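Local atomic coordinates of aminoacyl-tRNA synthetase-interacting multifunctional protein p43 (Plasmodium vivax, PDB entry 6IPA), a protein that probably binds tRNA through its C-terminal EMAP II-like domain and associates with aminoacyl-tRNA synthetases. Residues 40-52 and 140-154. Residues are numbered along the deposited sequence; the frame is centred on the assembly and turned at random.
Sequences LDDITRLNIIVGY and ERIICENMDVNKLPD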
loop_
_atom_site.group_PDB
_atom_site.type_symbol
_atom_site.label_atom_id
_atom_site.label_comp_id
_atom_site.label_asym_id
_atom_site.label_seq_id
_atom_site.Cartn_x
_atom_site.Cartn_y
_atom_site.Cartn_z
ATOM N N LEU A 40 -19.637 1.526 -1.002
ATOM C CA LEU A 40 -18.453 2.392 -1.309
ATOM C C LEU A 40 -17.507 2.576 -0.092
ATOM O O LEU A 40 -16.310 2.266 -0.225
ATOM C CB LEU A 40 -18.839 3.750 -1.866
ATOM C CG LEU A 40 -19.106 3.889 -3.359
ATOM C CD1 LEU A 40 -19.422 5.341 -3.667
ATOM C CD2 LEU A 40 -17.938 3.420 -4.201
ATOM N N ASP A 41 -18.000 3.081 1.058
ATOM C CA ASP A 41 -17.163 3.070 2.318
ATOM C C ASP A 41 -17.222 1.667 2.933
ATOM O O ASP A 41 -17.935 1.410 3.896
ATOM C CB ASP A 41 -17.562 4.160 3.351
ATOM C CG ASP A 41 -16.739 4.082 4.683
ATOM O OD1 ASP A 41 -15.691 3.391 4.709
ATOM O OD2 ASP A 41 -17.143 4.709 5.721
ATOM N N ASP A 42 -16.475 0.751 2.355
ATOM C CA ASP A 42 -16.543 -0.620 2.800
ATOM C C ASP A 42 -15.141 -1.149 2.572
ATOM O O ASP A 42 -14.689 -1.298 1.432
ATOM C CB ASP A 42 -17.605 -1.370 1.995
ATOM C CG ASP A 42 -17.590 -2.866 2.222
ATOM O OD1 ASP A 42 -16.964 -3.356 3.205
ATOM O OD2 ASP A 42 -18.221 -3.560 1.388
ATOM N N ILE A 43 -14.447 -1.424 3.660
ATOM C CA ILE A 43 -13.056 -1.748 3.542
ATOM C C ILE A 43 -12.825 -3.180 3.072
ATOM O O ILE A 43 -11.736 -3.514 2.613
ATOM C CB ILE A 43 -12.305 -1.418 4.831
ATOM C CG1 ILE A 43 -10.810 -1.633 4.626
ATOM C CG2 ILE A 43 -12.819 -2.255 5.997
ATOM C CD1 ILE A 43 -9.960 -1.055 5.707
ATOM N N THR A 44 -13.855 -4.018 3.119
ATOM C CA THR A 44 -13.727 -5.397 2.631
ATOM C C THR A 44 -13.426 -5.399 1.126
ATOM O O THR A 44 -12.950 -6.382 0.572
ATOM C CB THR A 44 -15.003 -6.192 2.943
ATOM O OG1 THR A 44 -16.107 -5.610 2.246
ATOM C CG2 THR A 44 -15.289 -6.178 4.452
ATOM N N ARG A 45 -13.679 -4.260 0.488
ATOM C CA ARG A 45 -13.601 -4.142 -0.959
ATOM C C ARG A 45 -12.199 -3.878 -1.466
ATOM O O ARG A 45 -11.924 -4.111 -2.631
ATOM C CB ARG A 45 -14.538 -3.046 -1.459
ATOM C CG ARG A 45 -15.990 -3.455 -1.405
ATOM C CD ARG A 45 -16.962 -2.381 -1.877
ATOM N NE ARG A 45 -16.914 -2.302 -3.312
ATOM C CZ ARG A 45 -17.579 -1.416 -4.045
ATOM N NH1 ARG A 45 -18.408 -0.505 -3.481
ATOM N NH2 ARG A 45 -17.411 -1.444 -5.359
ATOM N N LEU A 46 -11.328 -3.398 -0.576
ATOM C CA LEU A 46 -9.911 -3.275 -0.842
ATOM C C LEU A 46 -9.209 -4.583 -0.612
ATOM O O LEU A 46 -9.376 -5.190 0.415
ATOM C CB LEU A 46 -9.247 -2.213 0.079
ATOM C CG LEU A 46 -9.893 -0.841 0.123
ATOM C CD1 LEU A 46 -9.048 0.105 0.936
ATOM C CD2 LEU A 46 -10.118 -0.316 -1.271
ATOM N N ASN A 47 -8.332 -4.932 -1.554
ATOM C CA ASN A 47 -7.350 -6.050 -1.401
ATOM C C ASN A 47 -6.006 -5.535 -1.136
ATOM O O ASN A 47 -5.299 -5.298 -2.073
ATOM C CB ASN A 47 -7.215 -6.810 -2.704
ATOM C CG ASN A 47 -6.462 -8.071 -2.552
ATOM O OD1 ASN A 47 -6.429 -8.678 -1.482
ATOM N ND2 ASN A 47 -5.886 -8.522 -3.639
ATOM N N ILE A 48 -5.653 -5.357 0.136
ATOM C CA ILE A 48 -4.367 -4.859 0.584
ATOM C C ILE A 48 -3.447 -6.024 0.960
ATOM O O ILE A 48 -3.730 -6.770 1.885
ATOM C CB ILE A 48 -4.560 -3.943 1.813
ATOM C CG1 ILE A 48 -5.245 -2.632 1.397
ATOM C CG2 ILE A 48 -3.215 -3.603 2.442
ATOM C CD1 ILE A 48 -5.812 -1.835 2.557
ATOM N N ILE A 49 -2.336 -6.182 0.266
ATOM C CA ILE A 49 -1.493 -7.358 0.460
ATOM C C ILE A 49 -0.012 -6.984 0.657
ATOM O O ILE A 49 0.435 -5.936 0.204
ATOM C CB ILE A 49 -1.664 -8.318 -0.706
ATOM C CG1 ILE A 49 -1.332 -7.633 -1.997
ATOM C CG2 ILE A 49 -3.115 -8.819 -0.789
ATOM C CD1 ILE A 49 -1.368 -8.567 -3.185
ATOM N N VAL A 50 0.731 -7.851 1.332
ATOM C CA VAL A 50 2.123 -7.624 1.590
ATOM C C VAL A 50 2.943 -8.073 0.408
ATOM O O VAL A 50 2.746 -9.172 -0.120
ATOM C CB VAL A 50 2.634 -8.340 2.824
ATOM C CG1 VAL A 50 1.688 -8.131 3.994
ATOM C CG2 VAL A 50 2.758 -9.805 2.568
ATOM N N GLY A 51 3.837 -7.188 -0.006
ATOM C CA GLY A 51 4.859 -7.538 -0.973
ATOM C C GLY A 51 6.274 -7.233 -0.492
ATOM O O GLY A 51 6.493 -6.462 0.436
ATOM N N TYR A 52 7.230 -7.866 -1.138
ATOM C CA TYR A 52 8.672 -7.637 -0.922
ATOM C C TYR A 52 9.169 -6.819 -2.078
ATOM O O TYR A 52 9.041 -7.247 -3.231
ATOM C CB TYR A 52 9.409 -8.957 -0.980
ATOM C CG TYR A 52 10.872 -8.885 -0.644
ATOM C CD1 TYR A 52 11.299 -8.322 0.550
ATOM C CD2 TYR A 52 11.837 -9.422 -1.499
ATOM C CE1 TYR A 52 12.646 -8.268 0.876
ATOM C CE2 TYR A 52 13.175 -9.404 -1.169
ATOM C CZ TYR A 52 13.575 -8.816 0.022
ATOM O OH TYR A 52 14.895 -8.722 0.373
ATOM N N GLU A 140 -0.065 -12.370 1.599
ATOM C CA GLU A 140 -1.154 -12.384 2.587
ATOM C C GLU A 140 -1.991 -11.097 2.683
ATOM O O GLU A 140 -1.489 -9.945 2.700
ATOM C CB GLU A 140 -0.656 -12.772 3.953
ATOM C CG GLU A 140 -0.002 -11.643 4.697
ATOM C CD GLU A 140 0.433 -12.033 6.068
ATOM O OE1 GLU A 140 1.447 -12.760 6.185
ATOM O OE2 GLU A 140 -0.282 -11.608 7.014
ATOM N N ARG A 141 -3.298 -11.298 2.780
ATOM C CA ARG A 141 -4.276 -10.199 2.772
ATOM C C ARG A 141 -4.259 -9.600 4.177
ATOM O O ARG A 141 -4.306 -10.342 5.154
ATOM C CB ARG A 141 -5.667 -10.741 2.347
ATOM C CG ARG A 141 -6.585 -9.703 1.724
ATOM C CD ARG A 141 -8.051 -10.005 1.905
ATOM N NE ARG A 141 -8.846 -8.777 1.890
ATOM C CZ ARG A 141 -10.180 -8.729 1.839
ATOM N NH1 ARG A 141 -10.887 -9.870 1.808
ATOM N NH2 ARG A 141 -10.800 -7.540 1.806
ATOM N N ILE A 142 -4.100 -8.273 4.258
ATOM C CA ILE A 142 -4.095 -7.543 5.519
ATOM C C ILE A 142 -5.525 -7.065 5.777
ATOM O O ILE A 142 -6.157 -6.417 4.906
ATOM C CB ILE A 142 -3.187 -6.310 5.413
ATOM C CG1 ILE A 142 -1.720 -6.693 5.029
ATOM C CG2 ILE A 142 -3.274 -5.450 6.664
ATOM C CD1 ILE A 142 -1.069 -7.742 5.918
ATOM N N ILE A 143 -6.044 -7.394 6.960
ATOM C CA ILE A 143 -7.470 -7.272 7.273
ATOM C C ILE A 143 -7.619 -6.483 8.557
ATOM O O ILE A 143 -6.683 -6.430 9.324
ATOM C CB ILE A 143 -8.132 -8.667 7.482
ATOM C CG1 ILE A 143 -7.597 -9.373 8.740
ATOM C CG2 ILE A 143 -7.918 -9.579 6.280
ATOM C CD1 ILE A 143 -8.421 -10.583 9.179
ATOM N N CYS A 144 -8.777 -5.895 8.814
ATOM C CA CYS A 144 -9.032 -5.253 10.109
ATOM C C CYS A 144 -9.486 -6.227 11.188
ATOM O O CYS A 144 -9.707 -7.415 10.923
ATOM C CB CYS A 144 -10.089 -4.160 9.957
ATOM S SG CYS A 144 -9.570 -2.951 8.753
ATOM N N GLU A 145 -9.718 -5.704 12.374
ATOM C CA GLU A 145 -10.219 -6.499 13.469
ATOM C C GLU A 145 -11.717 -6.628 13.235
ATOM O O GLU A 145 -12.381 -5.695 12.840
ATOM C CB GLU A 145 -9.912 -5.881 14.841
ATOM C CG GLU A 145 -9.050 -4.634 14.868
ATOM C CD GLU A 145 -8.448 -4.297 16.225
ATOM O OE1 GLU A 145 -8.547 -3.159 16.672
ATOM O OE2 GLU A 145 -7.856 -5.156 16.858
ATOM N N ASN A 146 -12.226 -7.818 13.475
ATOM C CA ASN A 146 -13.650 -8.161 13.280
ATOM C C ASN A 146 -14.111 -8.107 11.833
ATOM O O ASN A 146 -15.272 -7.804 11.555
ATOM C CB ASN A 146 -14.541 -7.264 14.150
ATOM C CG ASN A 146 -14.054 -7.194 15.576
ATOM O OD1 ASN A 146 -13.399 -8.131 16.072
ATOM N ND2 ASN A 146 -14.347 -6.085 16.248
ATOM N N MET A 147 -13.196 -8.380 10.913
ATOM C CA MET A 147 -13.529 -8.358 9.505
ATOM C C MET A 147 -13.675 -9.811 9.104
ATOM O O MET A 147 -13.016 -10.697 9.652
ATOM C CB MET A 147 -12.451 -7.632 8.685
ATOM C CG MET A 147 -12.693 -7.628 7.178
ATOM S SD MET A 147 -11.442 -6.834 6.123
ATOM C CE MET A 147 -11.583 -5.151 6.724
ATOM N N ASP A 148 -14.552 -10.056 8.147
ATOM C CA ASP A 148 -14.858 -11.396 7.768
ATOM C C ASP A 148 -13.924 -11.691 6.610
ATOM O O ASP A 148 -13.948 -11.023 5.600
ATOM C CB ASP A 148 -16.360 -11.543 7.415
ATOM C CG ASP A 148 -16.757 -13.001 7.051
ATOM O OD1 ASP A 148 -15.899 -13.921 7.161
ATOM O OD2 ASP A 148 -17.927 -13.219 6.639
ATOM N N VAL A 149 -13.070 -12.690 6.778
ATOM C CA VAL A 149 -12.118 -13.015 5.737
ATOM C C VAL A 149 -12.801 -13.489 4.430
ATOM O O VAL A 149 -12.226 -13.341 3.351
ATOM C CB VAL A 149 -10.990 -13.932 6.284
ATOM C CG1 VAL A 149 -11.522 -15.220 6.887
ATOM C CG2 VAL A 149 -9.908 -14.189 5.235
ATOM N N ASN A 150 -14.046 -13.971 4.497
ATOM C CA ASN A 150 -14.773 -14.380 3.286
ATOM C C ASN A 150 -15.432 -13.249 2.535
ATOM O O ASN A 150 -16.073 -13.477 1.512
ATOM C CB ASN A 150 -15.832 -15.417 3.638
ATOM C CG ASN A 150 -15.223 -16.652 4.255
ATOM O OD1 ASN A 150 -14.197 -17.119 3.796
ATOM N ND2 ASN A 150 -15.850 -17.175 5.304
ATOM N N LYS A 151 -15.273 -12.031 3.015
ATOM C CA LYS A 151 -15.754 -10.906 2.261
ATOM C C LYS A 151 -14.692 -10.448 1.244
ATOM O O LYS A 151 -13.830 -9.592 1.528
ATOM C CB LYS A 151 -16.215 -9.779 3.191
ATOM C CG LYS A 151 -17.628 -10.036 3.691
ATOM C CD LYS A 151 -18.078 -9.034 4.740
ATOM C CE LYS A 151 -19.371 -9.511 5.388
ATOM N NZ LYS A 151 -19.954 -8.486 6.301
ATOM N N LEU A 152 -14.779 -10.984 0.040
ATOM C CA LEU A 152 -13.697 -10.818 -0.893
ATOM C C LEU A 152 -13.573 -9.347 -1.330
ATOM O O LEU A 152 -14.518 -8.585 -1.222
ATOM C CB LEU A 152 -13.871 -11.740 -2.105
ATOM C CG LEU A 152 -14.042 -13.218 -1.790
ATOM C CD1 LEU A 152 -14.346 -13.944 -3.078
ATOM C CD2 LEU A 152 -12.838 -13.827 -1.089
ATOM N N PRO A 153 -12.388 -8.961 -1.837
ATOM C CA PRO A 153 -12.218 -7.617 -2.295
ATOM C C PRO A 153 -12.688 -7.591 -3.727
ATOM O O PRO A 153 -12.726 -8.638 -4.374
ATOM C CB PRO A 153 -10.684 -7.449 -2.251
ATOM C CG PRO A 153 -10.189 -8.827 -2.628
ATOM C CD PRO A 153 -11.235 -9.813 -2.219
ATOM N N ASP A 154 -13.021 -6.409 -4.227
ATOM C CA ASP A 154 -13.375 -6.286 -5.648
ATOM C C ASP A 154 -12.283 -6.860 -6.560
ATOM O O ASP A 154 -11.152 -6.422 -6.527
ATOM C CB ASP A 154 -13.584 -4.821 -6.000
ATOM C CG ASP A 154 -14.747 -4.188 -5.237
ATOM O OD1 ASP A 154 -15.285 -4.797 -4.276
ATOM O OD2 ASP A 154 -15.152 -3.074 -5.597
HETATM O O HOH W 1 -16.728 -7.663 -0.106
HETATM O O HOH W 2 -7.423 -6.449 2.781
#
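Asp154 OD2 takes two donors from Arg45, NH2 at 2.8 Å and NE at 3.0 Å, while NE also reaches OD1. All three bonds fall on syn lone pairs and lie near the guanidinium plane, so the arginine grips the carboxylate side-on, the two planes 35° apart. A bend at chi3 brings the NE and NH2 edge alongside the acid. The backbones are tied at the same place, Asp154 N donating to Arg45 O, a carbonyl that also accepts from Asn103 ND2.

A second arginine runs between the segments. With CG anti to the backbone N (chi1 -155°) and the chain extended to NE, Arg141 reaches the carbonyls at the end of the 3-10 turn 43-45. There NH2 donates to Leu46 O at 3.1 Å and weakly to Thr44 O, NH1 donates to Lys151 O, nearly straight and in the guanidinium plane, and a water meets NE; Pro153 CB sits over one face near its rim. Together these bonds hold the group's rotation and tie Lys151 to the carbonyls of Thr44 and Leu46.

Beyond the turn begins strand 48-58 of the OB fold, the putative tRNA-binding domain. Residues 140-142 run beside its start: Ile142 N meets Ile48 O at 2.8 Å in an almost straight bond (178°), and Val50 N bonds weakly to Glu140 O, making Ile49 and Arg141 an antiparallel, non-hydrogen-bonded pair. Beside it Val50 CG1 touches Ile142 CD1, the two side chains crossing at about a right angle, with Leu99 and Trp187 packing around Ile142. Nearer the loop, Ile43 CD1 rests on Cys144 SG at 3.6 Å, and its CG2 faces the methyl of Met147.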